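Local coordinates for cell envelope-related transcriptional attenuator domain-containing protein (Eubacterium siraeum, PDB 4OBM) that is of unknown function but is probably a LytR-CpsA-Psr protein acting at the cell envelope, possibly in regulation, at residues L27-Y41 with I70-A83. Sequence-based numbering, arbitrary orientation.
Sequences LMTLSADNDKTPDKY and IKQICEQSGEAEVA
Leu27 and Thr29 of strand 27-30 face helix 70-83, which runs roughly antiparallel to the strand, at 148°, the two axes 9.5 Å apart at their closest. The loop beyond the strand brings Thr37 and Pro38 up against the first turns of the helix before the chain returns as strand 40-41, pairing with strand 27-30, with a classic beta bulge where Asp39 and Lys40 both face Leu30. Ile70 lays CG2 over the centre of the Tyr41 ring, a CH-pi contact 3.5 Å from the centroid, while Cys74 SG sits in the ring plane at its edge and also packs on Pro38 CD. Lys71 leaves the helix with CG anti to the backbone N (chi1 -173°), an extended chain that carries its methylenes past Thr37 CG2 and Pro38 O. At the end of this chain Lys71 NZ forms a salt bridge with Asp39 OD1 at 3.2 Å, approaching from above the carboxylate plane, and donates to a water that in turn donates to Thr37 O. A methionine in its place would probably leave Asp39 without its charged mate and take away the ammonium that donates to this water. All this belongs to a layered alpha/beta fold: helix 70-90 covers one face of a mixed sheet in which strand 24-30 lies between strands 94-100 and 40-47. One turn after Lys71, Glu75 bends at chi2 (54°) to bring OE1 within 2.7 Å of Thr37 OG1, which donates from above the carboxylate plane. In the buried part, Thr29 OG1 donates to the anti lone pair of Glu79 OE2 at 2.7 Å; that same oxygen is salt-bridged to Arg99 of the adjacent strand, which would favour a charged carboxylate. Leu27 CD2 reaches Val82 CG1 at 3.8 Å and Ala83 CB at 4.2 Å.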
loop_
_atom_site.group_PDB
_atom_site.type_symbol
_atom_site.label_atom_id
_atom_site.label_comp_id
_atom_site.label_asym_id
_atom_site.label_seq_id
_atom_site.Cartn_x
_atom_site.Cartn_y
_atom_site.Cartn_z
ATOM N N LEU A 27 -5.362 3.570 3.169
ATOM C CA LEU A 27 -5.078 4.109 1.857
ATOM C C LEU A 27 -3.767 4.855 1.945
ATOM O O LEU A 27 -3.638 5.762 2.750
ATOM C CB LEU A 27 -6.200 5.023 1.337
ATOM C CG LEU A 27 -5.875 5.805 0.056
ATOM C CD1 LEU A 27 -5.755 4.879 -1.139
ATOM C CD2 LEU A 27 -6.910 6.884 -0.188
HETATM N N MSE A 28 -2.785 4.468 1.121
HETATM C CA MSE A 28 -1.495 5.136 1.114
HETATM C C MSE A 28 -1.317 5.829 -0.193
HETATM O O MSE A 28 -1.666 5.276 -1.241
HETATM C CB MSE A 28 -0.379 4.153 1.401
HETATM C CG MSE A 28 -0.431 3.660 2.845
HETATM SE SE MSE A 28 0.886 2.369 3.269
HETATM C CE MSE A 28 0.917 1.198 1.657
ATOM N N THR A 29 -0.863 7.094 -0.125
ATOM C CA THR A 29 -0.700 7.935 -1.307
ATOM C C THR A 29 0.659 8.634 -1.251
ATOM O O THR A 29 1.230 8.793 -0.175
ATOM C CB THR A 29 -1.874 8.950 -1.450
ATOM O OG1 THR A 29 -1.693 10.052 -0.562
ATOM C CG2 THR A 29 -3.253 8.321 -1.237
ATOM N N LEU A 30 1.164 9.051 -2.404
ATOM C CA LEU A 30 2.448 9.711 -2.474
ATOM C C LEU A 30 2.369 10.932 -3.367
ATOM O O LEU A 30 1.867 10.857 -4.487
ATOM C CB LEU A 30 3.530 8.728 -2.982
ATOM C CG LEU A 30 4.906 9.317 -3.333
ATOM C CD1 LEU A 30 5.636 9.849 -2.082
ATOM C CD2 LEU A 30 5.739 8.331 -4.092
ATOM N N SER A 31 2.896 12.045 -2.835
ATOM C CA SER A 31 2.990 13.339 -3.498
ATOM C C SER A 31 4.454 13.728 -3.575
ATOM O O SER A 31 5.243 13.196 -2.817
ATOM C CB SER A 31 2.187 14.381 -2.721
ATOM O OG SER A 31 2.286 15.669 -3.305
ATOM N N ALA A 32 4.823 14.663 -4.470
ATOM C CA ALA A 32 6.216 15.090 -4.561
ATOM C C ALA A 32 6.590 15.875 -3.290
ATOM O O ALA A 32 7.695 15.730 -2.766
ATOM C CB ALA A 32 6.420 15.941 -5.810
ATOM N N ASP A 33 5.624 16.650 -2.767
ATOM C CA ASP A 33 5.740 17.519 -1.597
ATOM C C ASP A 33 4.338 17.863 -1.050
ATOM O O ASP A 33 3.345 17.433 -1.638
ATOM C CB ASP A 33 6.519 18.801 -1.983
ATOM C CG ASP A 33 5.967 19.548 -3.186
ATOM O OD1 ASP A 33 4.728 19.721 -3.268
ATOM O OD2 ASP A 33 6.776 19.998 -4.023
ATOM N N ASN A 34 4.248 18.671 0.030
ATOM C CA ASN A 34 2.981 19.040 0.698
ATOM C C ASN A 34 2.039 19.989 -0.118
ATOM O O ASN A 34 0.887 20.204 0.276
ATOM C CB ASN A 34 3.272 19.680 2.047
ATOM C CG ASN A 34 3.870 18.749 3.077
ATOM O OD1 ASN A 34 4.865 19.081 3.726
ATOM N ND2 ASN A 34 3.234 17.602 3.316
ATOM N N ASP A 35 2.513 20.543 -1.227
ATOM C CA ASP A 35 1.695 21.431 -2.038
ATOM C C ASP A 35 0.957 20.695 -3.151
ATOM O O ASP A 35 -0.146 21.102 -3.515
ATOM C CB ASP A 35 2.564 22.534 -2.647
ATOM C CG ASP A 35 3.304 23.383 -1.626
ATOM O OD1 ASP A 35 2.692 23.731 -0.578
ATOM O OD2 ASP A 35 4.458 23.768 -1.908
ATOM N N LYS A 36 1.552 19.619 -3.677
ATOM C CA LYS A 36 1.039 18.868 -4.818
ATOM C C LYS A 36 0.079 17.743 -4.451
ATOM O O LYS A 36 0.126 17.183 -3.357
ATOM C CB LYS A 36 2.196 18.285 -5.649
ATOM C CG LYS A 36 2.908 19.326 -6.478
ATOM C CD LYS A 36 4.373 19.017 -6.639
ATOM C CE LYS A 36 5.138 20.180 -7.228
ATOM N NZ LYS A 36 5.134 21.400 -6.350
ATOM N N THR A 37 -0.793 17.424 -5.412
ATOM C CA THR A 37 -1.767 16.346 -5.362
ATOM C C THR A 37 -1.037 15.034 -5.470
ATOM O O THR A 37 -0.150 14.928 -6.325
ATOM C CB THR A 37 -2.749 16.498 -6.546
ATOM O OG1 THR A 37 -3.045 17.878 -6.758
ATOM C CG2 THR A 37 -4.013 15.670 -6.381
ATOM N N PRO A 38 -1.394 13.998 -4.679
ATOM C CA PRO A 38 -0.712 12.699 -4.829
ATOM C C PRO A 38 -0.802 12.118 -6.256
ATOM O O PRO A 38 -1.826 12.277 -6.941
ATOM C CB PRO A 38 -1.441 11.798 -3.827
ATOM C CG PRO A 38 -1.993 12.716 -2.831
ATOM C CD PRO A 38 -2.396 13.944 -3.592
ATOM N N ASP A 39 0.297 11.477 -6.695
ATOM C CA ASP A 39 0.414 10.804 -7.994
ATOM C C ASP A 39 0.258 9.294 -7.871
ATOM O O ASP A 39 -0.008 8.635 -8.874
ATOM C CB ASP A 39 1.773 11.103 -8.654
ATOM C CG ASP A 39 1.764 12.304 -9.563
ATOM O OD1 ASP A 39 0.931 12.330 -10.510
ATOM O OD2 ASP A 39 2.594 13.219 -9.344
ATOM N N LYS A 40 0.496 8.731 -6.674
ATOM C CA LYS A 40 0.413 7.271 -6.478
ATOM C C LYS A 40 -0.574 6.928 -5.403
ATOM O O LYS A 40 -0.762 7.697 -4.459
ATOM C CB LYS A 40 1.783 6.650 -6.206
ATOM C CG LYS A 40 2.583 6.582 -7.493
ATOM C CD LYS A 40 3.971 6.050 -7.310
ATOM C CE LYS A 40 4.831 6.391 -8.508
ATOM N NZ LYS A 40 4.318 5.802 -9.779
ATOM N N TYR A 41 -1.293 5.828 -5.613
ATOM C CA TYR A 41 -2.391 5.395 -4.744
ATOM C C TYR A 41 -2.317 3.902 -4.558
ATOM O O TYR A 41 -2.140 3.172 -5.522
ATOM C CB TYR A 41 -3.759 5.808 -5.344
ATOM C CG TYR A 41 -3.909 7.302 -5.537
ATOM C CD1 TYR A 41 -3.461 7.925 -6.699
ATOM C CD2 TYR A 41 -4.444 8.102 -4.533
ATOM C CE1 TYR A 41 -3.522 9.308 -6.850
ATOM C CE2 TYR A 41 -4.537 9.488 -4.684
ATOM C CZ TYR A 41 -4.076 10.085 -5.849
ATOM O OH TYR A 41 -4.138 11.443 -5.999
ATOM N N ILE A 70 -9.060 9.142 -9.790
ATOM C CA ILE A 70 -8.662 9.032 -8.389
ATOM C C ILE A 70 -7.974 10.338 -7.980
ATOM O O ILE A 70 -8.342 10.920 -6.959
ATOM C CB ILE A 70 -7.729 7.801 -8.151
ATOM C CG1 ILE A 70 -8.377 6.469 -8.542
ATOM C CG2 ILE A 70 -7.215 7.745 -6.698
ATOM C CD1 ILE A 70 -9.589 6.082 -7.740
ATOM N N LYS A 71 -7.010 10.811 -8.807
ATOM C CA LYS A 71 -6.253 12.031 -8.551
ATOM C C LYS A 71 -7.155 13.252 -8.461
ATOM O O LYS A 71 -6.962 14.045 -7.542
ATOM C CB LYS A 71 -5.161 12.239 -9.596
ATOM C CG LYS A 71 -4.241 13.413 -9.279
ATOM C CD LYS A 71 -3.021 13.439 -10.148
ATOM C CE LYS A 71 -2.159 14.586 -9.696
ATOM N NZ LYS A 71 -1.021 14.820 -10.604
ATOM N N GLN A 72 -8.136 13.406 -9.386
ATOM C CA GLN A 72 -9.062 14.553 -9.380
ATOM C C GLN A 72 -9.871 14.566 -8.095
ATOM O O GLN A 72 -9.967 15.607 -7.454
ATOM C CB GLN A 72 -10.004 14.534 -10.601
ATOM C CG GLN A 72 -9.360 15.021 -11.894
ATOM C CD GLN A 72 -10.259 14.848 -13.097
ATOM O OE1 GLN A 72 -11.017 13.877 -13.233
ATOM N NE2 GLN A 72 -10.168 15.785 -14.012
ATOM N N ILE A 73 -10.398 13.393 -7.693
ATOM C CA ILE A 73 -11.170 13.212 -6.472
ATOM C C ILE A 73 -10.304 13.575 -5.269
ATOM O O ILE A 73 -10.762 14.335 -4.424
ATOM C CB ILE A 73 -11.761 11.771 -6.379
ATOM C CG1 ILE A 73 -12.800 11.548 -7.511
ATOM C CG2 ILE A 73 -12.382 11.506 -4.992
ATOM C CD1 ILE A 73 -12.951 10.096 -7.980
ATOM N N CYS A 74 -9.048 13.084 -5.216
ATOM C CA CYS A 74 -8.123 13.391 -4.121
ATOM C C CYS A 74 -7.844 14.908 -4.032
ATOM O O CYS A 74 -7.722 15.435 -2.916
ATOM C CB CYS A 74 -6.829 12.593 -4.245
ATOM S SG CYS A 74 -5.777 12.654 -2.771
ATOM N N GLU A 75 -7.779 15.608 -5.182
ATOM C CA GLU A 75 -7.530 17.058 -5.197
ATOM C C GLU A 75 -8.704 17.824 -4.601
ATOM O O GLU A 75 -8.512 18.699 -3.757
ATOM C CB GLU A 75 -7.231 17.569 -6.618
ATOM C CG GLU A 75 -6.980 19.079 -6.731
ATOM C CD GLU A 75 -5.912 19.723 -5.856
ATOM O OE1 GLU A 75 -5.041 18.999 -5.314
ATOM O OE2 GLU A 75 -5.928 20.970 -5.747
ATOM N N GLN A 76 -9.916 17.471 -5.036
ATOM C CA GLN A 76 -11.156 18.122 -4.652
ATOM C C GLN A 76 -11.618 17.760 -3.258
ATOM O O GLN A 76 -12.053 18.646 -2.520
ATOM C CB GLN A 76 -12.269 17.764 -5.656
ATOM C CG GLN A 76 -12.027 18.314 -7.069
ATOM C CD GLN A 76 -12.883 17.675 -8.145
ATOM O OE1 GLN A 76 -13.365 16.533 -8.033
ATOM N NE2 GLN A 76 -13.036 18.388 -9.249
ATOM N N SER A 77 -11.572 16.471 -2.905
ATOM C CA SER A 77 -12.147 16.003 -1.649
ATOM C C SER A 77 -11.204 15.210 -0.711
ATOM O O SER A 77 -11.674 14.707 0.311
ATOM C CB SER A 77 -13.370 15.151 -1.960
ATOM O OG SER A 77 -14.224 15.789 -2.892
ATOM N N GLY A 78 -9.910 15.128 -1.031
ATOM C CA GLY A 78 -8.939 14.432 -0.189
ATOM C C GLY A 78 -8.996 12.921 -0.232
ATOM O O GLY A 78 -9.847 12.344 -0.923
ATOM N N GLU A 79 -8.075 12.269 0.522
ATOM C CA GLU A 79 -7.950 10.811 0.631
ATOM C C GLU A 79 -9.209 10.162 1.215
ATOM O O GLU A 79 -9.564 9.074 0.785
ATOM C CB GLU A 79 -6.742 10.419 1.490
ATOM C CG GLU A 79 -5.409 10.463 0.759
ATOM C CD GLU A 79 -4.778 11.829 0.556
ATOM O OE1 GLU A 79 -5.420 12.852 0.879
ATOM O OE2 GLU A 79 -3.646 11.874 0.029
ATOM N N ALA A 80 -9.881 10.835 2.166
ATOM C CA ALA A 80 -11.104 10.354 2.815
ATOM C C ALA A 80 -12.175 10.008 1.763
ATOM O O ALA A 80 -12.817 8.959 1.862
ATOM C CB ALA A 80 -11.624 11.404 3.799
ATOM N N GLU A 81 -12.321 10.852 0.726
ATOM C CA GLU A 81 -13.282 10.596 -0.342
ATOM C C GLU A 81 -12.809 9.422 -1.220
ATOM O O GLU A 81 -13.601 8.528 -1.526
ATOM C CB GLU A 81 -13.527 11.864 -1.183
ATOM C CG GLU A 81 -14.746 11.789 -2.095
ATOM C CD GLU A 81 -16.065 11.444 -1.428
ATOM O OE1 GLU A 81 -16.283 11.860 -0.266
ATOM O OE2 GLU A 81 -16.884 10.752 -2.076
ATOM N N VAL A 82 -11.526 9.411 -1.599
ATOM C CA VAL A 82 -10.944 8.317 -2.382
ATOM C C VAL A 82 -11.196 6.981 -1.650
ATOM O O VAL A 82 -11.697 6.038 -2.278
ATOM C CB VAL A 82 -9.439 8.540 -2.664
ATOM C CG1 VAL A 82 -8.832 7.341 -3.407
ATOM C CG2 VAL A 82 -9.210 9.832 -3.442
ATOM N N ALA A 83 -10.877 6.926 -0.313
ATOM C CA ALA A 83 -11.033 5.753 0.549
ATOM C C ALA A 83 -12.497 5.312 0.666
ATOM O O ALA A 83 -12.754 4.110 0.764
ATOM C CB ALA A 83 -10.467 6.039 1.924
HETATM O O HOH W 1 0.524 16.511 -8.788
#